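Local coordinates for RND efflux system, outer membrane lipoprotein, NodT family (Burkholderia mallei, PDB 6U94) that probably serves as the outer membrane channel component of an RND-type efflux system, letting exported compounds leave the cell, at residues 155-160 with 285-290; 177-182 with 259-264; 376-381 with 449-454. One frame throughout, in Å; residues are numbered along the deposited sequence.

Contact 1 of 3, residues 155-160 with 285-290; sequences TEEARR and IMAAEH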
# COMPACT_ATOMS: atom_id res chain seq x y z
N THR A 155 -1.17 -17.57 -19.94
CA THR A 155 -0.10 -16.79 -20.54
C THR A 155 0.89 -16.32 -19.47
O THR A 155 0.57 -16.22 -18.29
CB THR A 155 -0.66 -15.59 -21.30
OG1 THR A 155 -1.29 -14.69 -20.38
CG2 THR A 155 -1.68 -16.06 -22.33
N GLU A 156 2.11 -16.02 -19.93
CA GLU A 156 3.18 -15.68 -19.00
C GLU A 156 2.91 -14.36 -18.30
O GLU A 156 3.19 -14.21 -17.10
CB GLU A 156 4.52 -15.63 -19.74
CG GLU A 156 5.70 -15.29 -18.85
CD GLU A 156 6.91 -14.83 -19.63
OE1 GLU A 156 6.78 -14.59 -20.85
OE2 GLU A 156 8.00 -14.69 -19.03
N GLU A 157 2.38 -13.37 -19.03
CA GLU A 157 2.10 -12.08 -18.41
C GLU A 157 0.96 -12.19 -17.41
O GLU A 157 1.01 -11.57 -16.34
CB GLU A 157 1.78 -11.03 -19.48
CG GLU A 157 0.78 -11.47 -20.54
CD GLU A 157 1.45 -12.15 -21.73
OE1 GLU A 157 2.47 -12.83 -21.54
OE2 GLU A 157 0.95 -11.99 -22.86
N ALA A 158 -0.07 -12.98 -17.73
CA ALA A 158 -1.18 -13.16 -16.79
C ALA A 158 -0.72 -13.90 -15.54
O ALA A 158 -1.16 -13.57 -14.43
CB ALA A 158 -2.33 -13.90 -17.46
N ARG A 159 0.14 -14.90 -15.69
CA ARG A 159 0.65 -15.62 -14.53
C ARG A 159 1.47 -14.70 -13.63
O ARG A 159 1.34 -14.74 -12.40
CB ARG A 159 1.49 -16.82 -14.98
CG ARG A 159 2.11 -17.61 -13.85
CD ARG A 159 2.80 -18.87 -14.37
NE ARG A 159 3.34 -19.69 -13.29
CZ ARG A 159 2.69 -20.70 -12.72
NH1 ARG A 159 1.46 -21.01 -13.12
NH2 ARG A 159 3.25 -21.39 -11.74
N ARG A 160 2.32 -13.87 -14.23
CA ARG A 160 3.12 -12.94 -13.43
C ARG A 160 2.24 -11.91 -12.73
O ARG A 160 2.54 -11.50 -11.60
CB ARG A 160 4.15 -12.25 -14.32
CG ARG A 160 5.07 -11.29 -13.58
CD ARG A 160 6.12 -10.71 -14.51
NE ARG A 160 7.13 -9.95 -13.79
CZ ARG A 160 8.14 -10.49 -13.12
NH1 ARG A 160 8.28 -11.81 -13.08
NH2 ARG A 160 9.01 -9.71 -12.49
N ILE A 285 3.09 -4.16 -19.91
CA ILE A 285 4.06 -3.85 -20.95
C ILE A 285 4.47 -5.12 -21.70
O ILE A 285 4.72 -5.08 -22.91
CB ILE A 285 5.27 -3.10 -20.36
CG1 ILE A 285 4.83 -1.73 -19.84
CG2 ILE A 285 6.38 -2.94 -21.40
CD1 ILE A 285 5.98 -0.85 -19.41
N MET A 286 4.55 -6.26 -21.00
CA MET A 286 4.81 -7.53 -21.66
C MET A 286 3.74 -7.85 -22.69
O MET A 286 4.04 -8.21 -23.83
CB MET A 286 4.89 -8.66 -20.63
CG MET A 286 6.00 -8.51 -19.59
SD MET A 286 5.93 -9.81 -18.34
CE MET A 286 6.16 -11.26 -19.38
N ALA A 287 2.47 -7.69 -22.31
CA ALA A 287 1.38 -7.95 -23.25
C ALA A 287 1.40 -6.97 -24.41
O ALA A 287 1.13 -7.34 -25.55
CB ALA A 287 0.04 -7.90 -22.52
N ALA A 288 1.74 -5.70 -24.13
CA ALA A 288 1.79 -4.71 -25.19
C ALA A 288 2.91 -5.01 -26.18
O ALA A 288 2.74 -4.84 -27.39
CB ALA A 288 1.96 -3.31 -24.60
N GLU A 289 4.07 -5.46 -25.68
CA GLU A 289 5.16 -5.83 -26.57
C GLU A 289 4.85 -7.11 -27.34
O GLU A 289 5.26 -7.26 -28.49
CB GLU A 289 6.47 -5.98 -25.79
CG GLU A 289 6.93 -4.67 -25.15
CD GLU A 289 8.37 -4.72 -24.66
OE1 GLU A 289 8.78 -5.76 -24.09
OE2 GLU A 289 9.08 -3.72 -24.84
N HIS A 290 4.12 -8.04 -26.72
CA HIS A 290 3.70 -9.26 -27.40
C HIS A 290 2.77 -8.95 -28.57
O HIS A 290 2.88 -9.54 -29.65
CB HIS A 290 3.01 -10.20 -26.40
CG HIS A 290 2.46 -11.45 -27.00
ND1 HIS A 290 1.29 -11.48 -27.72
CD2 HIS A 290 2.91 -12.73 -26.96
CE1 HIS A 290 1.04 -12.72 -28.12
NE2 HIS A 290 2.01 -13.49 -27.67

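Contact 2 of 3, residues 177-182 with 259-264; sequences LLADRA and APLGDR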
# COMPACT_ATOMS: atom_id res chain seq x y z
N LEU A 177 -2.16 -6.68 9.73
CA LEU A 177 -2.36 -7.42 10.97
C LEU A 177 -1.51 -6.85 12.10
O LEU A 177 -2.00 -6.57 13.20
CB LEU A 177 -2.05 -8.90 10.75
CG LEU A 177 -2.12 -9.79 11.99
CD1 LEU A 177 -3.52 -9.79 12.59
CD2 LEU A 177 -1.67 -11.21 11.66
N LEU A 178 -0.21 -6.68 11.84
CA LEU A 178 0.69 -6.16 12.87
C LEU A 178 0.31 -4.74 13.26
O LEU A 178 0.52 -4.33 14.41
CB LEU A 178 2.13 -6.22 12.37
CG LEU A 178 2.62 -7.61 11.97
CD1 LEU A 178 4.09 -7.58 11.61
CD2 LEU A 178 2.37 -8.61 13.09
N ALA A 179 -0.25 -3.96 12.33
CA ALA A 179 -0.70 -2.62 12.66
C ALA A 179 -1.93 -2.65 13.56
O ALA A 179 -2.02 -1.91 14.54
CB ALA A 179 -0.98 -1.82 11.39
N ASP A 180 -2.89 -3.52 13.24
CA ASP A 180 -4.11 -3.62 14.05
C ASP A 180 -3.83 -4.18 15.44
O ASP A 180 -4.61 -3.90 16.36
CB ASP A 180 -5.15 -4.48 13.32
CG ASP A 180 -5.94 -3.69 12.30
OD1 ASP A 180 -6.24 -2.51 12.57
OD2 ASP A 180 -6.27 -4.24 11.22
N ARG A 181 -2.77 -4.96 15.61
CA ARG A 181 -2.38 -5.39 16.95
C ARG A 181 -1.84 -4.21 17.75
O ARG A 181 -2.22 -4.02 18.92
CB ARG A 181 -1.33 -6.50 16.87
CG ARG A 181 -1.85 -7.84 16.38
CD ARG A 181 -0.73 -8.86 16.36
NE ARG A 181 -1.17 -10.16 15.86
CZ ARG A 181 -0.38 -11.23 15.78
NH1 ARG A 181 0.88 -11.15 16.18
NH2 ARG A 181 -0.86 -12.38 15.31
N ALA A 182 -0.97 -3.41 17.15
CA ALA A 182 -0.47 -2.21 17.82
C ALA A 182 -1.61 -1.28 18.18
O ALA A 182 -1.61 -0.67 19.26
CB ALA A 182 0.55 -1.50 16.92
N ALA A 259 6.79 -10.39 16.84
CA ALA A 259 7.14 -9.17 17.54
C ALA A 259 6.22 -8.03 17.12
O ALA A 259 5.75 -7.98 15.97
CB ALA A 259 8.60 -8.80 17.25
N PRO A 260 5.92 -7.10 18.03
CA PRO A 260 5.03 -5.98 17.68
C PRO A 260 5.62 -5.14 16.56
O PRO A 260 6.83 -5.14 16.32
CB PRO A 260 4.92 -5.19 18.98
CG PRO A 260 6.14 -5.58 19.77
CD PRO A 260 6.39 -7.01 19.42
N LEU A 261 4.74 -4.43 15.86
CA LEU A 261 5.15 -3.59 14.74
C LEU A 261 6.26 -2.63 15.14
O LEU A 261 7.38 -2.69 14.61
CB LEU A 261 3.94 -2.82 14.19
CG LEU A 261 4.19 -1.95 12.96
CD1 LEU A 261 4.39 -2.82 11.71
CD2 LEU A 261 3.06 -0.95 12.76
N GLY A 262 5.97 -1.75 16.10
CA GLY A 262 6.95 -0.85 16.69
C GLY A 262 7.82 -0.11 15.69
O GLY A 262 7.33 0.74 14.94
N ASP A 263 9.11 -0.44 15.66
CA ASP A 263 10.05 0.17 14.74
C ASP A 263 10.85 -0.85 13.93
O ASP A 263 11.69 -0.44 13.12
CB ASP A 263 11.01 1.10 15.49
N ARG A 264 10.62 -2.14 14.13
CA ARG A 264 11.39 -3.15 13.42
C ARG A 264 11.08 -3.12 11.93
O ARG A 264 9.96 -2.80 11.51
CB ARG A 264 11.12 -4.54 14.00
CG ARG A 264 9.67 -5.00 13.89
CD ARG A 264 9.45 -6.25 14.72
NE ARG A 264 8.26 -6.99 14.32
CZ ARG A 264 8.24 -7.93 13.38
NH1 ARG A 264 9.36 -8.24 12.74
NH2 ARG A 264 7.12 -8.56 13.08

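Contact 3 of 3, residues 376-381 with 449-454; sequences REVADN and VTLYKA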
# COMPACT_ATOMS: atom_id res chain seq x y z
N ARG A 376 3.96 7.17 -14.98
CA ARG A 376 3.15 8.03 -14.13
C ARG A 376 2.72 7.30 -12.87
O ARG A 376 2.73 7.88 -11.77
CB ARG A 376 1.93 8.53 -14.91
CG ARG A 376 1.05 9.50 -14.13
CD ARG A 376 -0.09 10.03 -15.00
NE ARG A 376 0.41 10.68 -16.20
CZ ARG A 376 0.81 11.95 -16.25
NH1 ARG A 376 0.78 12.70 -15.16
NH2 ARG A 376 1.24 12.47 -17.39
N GLU A 377 2.35 6.03 -13.00
CA GLU A 377 1.97 5.24 -11.83
C GLU A 377 3.13 5.08 -10.86
O GLU A 377 2.94 5.10 -9.64
CB GLU A 377 1.47 3.87 -12.29
CG GLU A 377 0.95 2.97 -11.20
CD GLU A 377 0.33 1.70 -11.76
OE1 GLU A 377 1.02 0.96 -12.51
OE2 GLU A 377 -0.86 1.46 -11.48
N VAL A 378 4.35 4.92 -11.39
CA VAL A 378 5.51 4.78 -10.52
C VAL A 378 5.80 6.09 -9.79
O VAL A 378 6.07 6.10 -8.59
CB VAL A 378 6.73 4.31 -11.34
CG1 VAL A 378 8.01 4.51 -10.55
CG2 VAL A 378 6.56 2.84 -11.73
N ALA A 379 5.74 7.22 -10.51
CA ALA A 379 5.97 8.51 -9.88
C ALA A 379 4.91 8.81 -8.84
O ALA A 379 5.20 9.39 -7.79
CB ALA A 379 6.01 9.61 -10.95
N ASP A 380 3.66 8.42 -9.11
CA ASP A 380 2.57 8.71 -8.18
C ASP A 380 2.73 7.96 -6.87
O ASP A 380 2.46 8.51 -5.79
CB ASP A 380 1.22 8.39 -8.83
CG ASP A 380 0.79 9.43 -9.83
OD1 ASP A 380 1.56 10.39 -10.07
OD2 ASP A 380 -0.33 9.31 -10.38
N ASN A 381 3.18 6.70 -6.92
CA ASN A 381 3.34 5.94 -5.69
C ASN A 381 4.56 6.41 -4.90
O ASN A 381 4.57 6.29 -3.67
CB ASN A 381 3.45 4.45 -6.00
CG ASN A 381 2.09 3.81 -6.24
OD1 ASN A 381 1.36 3.51 -5.30
ND2 ASN A 381 1.75 3.59 -7.51
N VAL A 449 4.60 -1.51 -0.82
CA VAL A 449 4.11 -2.74 -1.43
C VAL A 449 3.54 -2.45 -2.82
O VAL A 449 3.79 -3.20 -3.77
CB VAL A 449 3.07 -3.41 -0.52
CG1 VAL A 449 2.30 -4.49 -1.27
CG2 VAL A 449 3.76 -3.99 0.71
N THR A 450 2.78 -1.36 -2.95
CA THR A 450 2.21 -1.01 -4.24
C THR A 450 3.29 -0.63 -5.24
O THR A 450 3.19 -0.95 -6.43
CB THR A 450 1.20 0.12 -4.08
OG1 THR A 450 0.27 -0.22 -3.05
CG2 THR A 450 0.44 0.34 -5.38
N LEU A 451 4.34 0.06 -4.78
CA LEU A 451 5.45 0.39 -5.67
C LEU A 451 6.20 -0.87 -6.10
O LEU A 451 6.71 -0.92 -7.23
CB LEU A 451 6.39 1.37 -4.99
CG LEU A 451 7.60 1.84 -5.81
CD1 LEU A 451 7.16 2.48 -7.13
CD2 LEU A 451 8.46 2.79 -5.00
N TYR A 452 6.28 -1.88 -5.23
CA TYR A 452 6.86 -3.16 -5.65
C TYR A 452 6.11 -3.73 -6.85
O TYR A 452 6.73 -4.37 -7.71
CB TYR A 452 6.83 -4.15 -4.48
CG TYR A 452 6.99 -5.59 -4.92
CD1 TYR A 452 5.89 -6.40 -5.17
CD2 TYR A 452 8.26 -6.14 -5.09
CE1 TYR A 452 6.04 -7.71 -5.58
CE2 TYR A 452 8.42 -7.45 -5.49
CZ TYR A 452 7.31 -8.24 -5.73
OH TYR A 452 7.46 -9.55 -6.13
N LYS A 453 4.80 -3.53 -6.91
CA LYS A 453 4.01 -4.03 -8.04
C LYS A 453 4.19 -3.16 -9.28
O LYS A 453 4.43 -3.69 -10.38
CB LYS A 453 2.53 -4.08 -7.65
CG LYS A 453 2.24 -5.04 -6.51
CD LYS A 453 0.76 -5.37 -6.47
CE LYS A 453 -0.04 -4.27 -5.79
NZ LYS A 453 -1.47 -4.64 -5.65
N ALA A 454 4.10 -1.84 -9.13
CA ALA A 454 4.18 -0.94 -10.27
C ALA A 454 5.52 -1.04 -10.99
O ALA A 454 5.60 -0.67 -12.17
CB ALA A 454 3.93 0.51 -9.82

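Contact 1 of 3, residues 155-160 with 285-290
The start of helix 156-203 lies almost exactly antiparallel to helix 283-294, the segment axes 9.6 Å apart at 175°, and Glu-157 faces Met-286. Met-286 reaches across between two side chains of the other helix and meets each at about a right angle. Its chain bends at the last torsion (chi3 61°), which turns the methyl toward Glu-156. Met-286 CE sits 3.7 Å from Glu-156 CD, against the carboxylate end. Met-286 SD rests 3.9 Å from Arg-160 CD, on the aliphatic part of the arginine. The polar end of Arg-160 continues past this contact and NH2 bonds to Gly-456 O. The helix pair lies at the surface of this outer membrane factor, a fold of helices and loops without strands in the modelled part. Glu-157 packs by its inner carbons, with CB 4.1 Å from Met-286 CB and CG 4.1 Å from Ala-287 CB. A sharp bend at chi2 (-89°) folds its carboxylate over Ala-287. The His-290 ring lies nearby, but it has two conformers, and its relation to the carboxylate is therefore doubtful. A bound glycerol lies beside Glu-157.

Contact 2 of 3, residues 177-182 with 259-264
The carbonyl oxygen of Ala-259, near the end of Leu-178, takes two weak hydrogen bonds from one guanidinium group. Arg-264 NE approaches Ala-259 O at 3.2 Å and Arg-264 NH2 approaches it at 3.3 Å. The same Arg-264 NE is shared with Pro-260 O, at 3.1 Å. All three bonds are bent, with N-H...O angles of 132 to 136°. Together they still limit how the guanidinium can turn, and Pro-260 C lies at its edge, in plane. The remaining nitrogen, NH1, is engaged outside the segments in a salt bridge to Asp-55. Arg-264 thus folds back over its own loop, and its NH2 comes 3.5 Å from Leu-178 CD1. The leucine and the arginine cross at about a right angle, and the methyl meets the guanidinium obliquely. The segment 259-264 belongs to the long connection between helices 253-256 and 283-294. Here it passes along the side of helix 156-203, one of the long helices of this outer membrane factor. Within it, Leu-261 to Arg-264 form a tight beta turn with Gly-262 at positive phi. Arg-264 N closes the turn weakly on Leu-261 O. Leu-261 is buried and its CB points at the helix. It straddles the backbone there: CB is 3.7 Å from Leu-178 O, a carbonyl already bonded to Ala-182 N. With CG anti to its own backbone N (chi1 -177°), Leu-261 sends its two methyls to different helix residues. CD1 lies 4.1 Å from Leu-178 CB, and CD2 lies 4.1 Å from Ala-179 CA. Ala-179 directs its CB away from the loop, and that methyl also touches Val-438 and Leu-442 of helix 421-454.

Contact 3 of 3, residues 376-381 with 449-454
Asn-381 and Thr-450 cross at about a right angle between two antiparallel helices. Helices 362-415 and 421-454 form a long helical hairpin, a basic element of the helical barrel in the outer membrane factor family. The contact lies far from the hairpin's turn, near the end of the second helix. The segment axes come within 9.4 Å and cross at -163°, a slight inclination of the kind found in antiparallel coiled coils. Asn-381 meets Thr-450 by the oxygen end of its amide: Asn-381 OD1 is 3.3 Å from Thr-450 CG2. The threonine methyl is anti to its backbone N and faces the asparagine. Its OG1 instead turns back to Thr-446 O in its own helix. The other end of the amide is hydrogen-bonded. Asn-381 ND2 donates to Glu-377 O at 2.9 Å, with an N-H...O angle of 150°. Glu-377 O also accepts from Asn-381 N, and the two donors reach it from opposite faces of the carbonyl plane. The side-chain bond ties the amide to its own helix and helps fix its rotation. On another part of the interface the packing is apolar. Val-378 crosses Leu-451 at about a right angle, with Val-378 CG1 4.1 Å from Leu-451 CD1. The other valine methyl serves Ala-454: Val-378 CG2 is 4.0 Å from Ala-454 CB. Glu-377 extends alongside with CG anti to its backbone N (chi1 -176°), and its OE1 comes 4.0 Å from Ala-454 CB. That carboxylate makes a salt bridge to Arg-282. Arg-282 NH1 also donates to Ala-454 O, linking both helices through one nitrogen, while Val-378 CG2 lies 3.7 Å from the same Ala-454 O.

From the N terminus, the chain runs through several shorter helices before it enters helix 156-203, which takes part in contacts 1 and 2. Contact 2 closes the inner loop, bringing the connection at 259-264 back to residues 177-182 of that helix. Contact 1 closes the outer loop around it, setting helix 283-294 against the start of the same helix. Contact 2 is therefore nested inside contact 1. Their centres are about 36 Å apart, on opposite sides of the chain's centre. Contact 3 follows in series; it closes the hairpin of helices 362-415 and 421-454, bringing residues 449-454 back to 376-381. Its centre is about 18 Å from that of contact 1 and about 24 Å from that of contact 2.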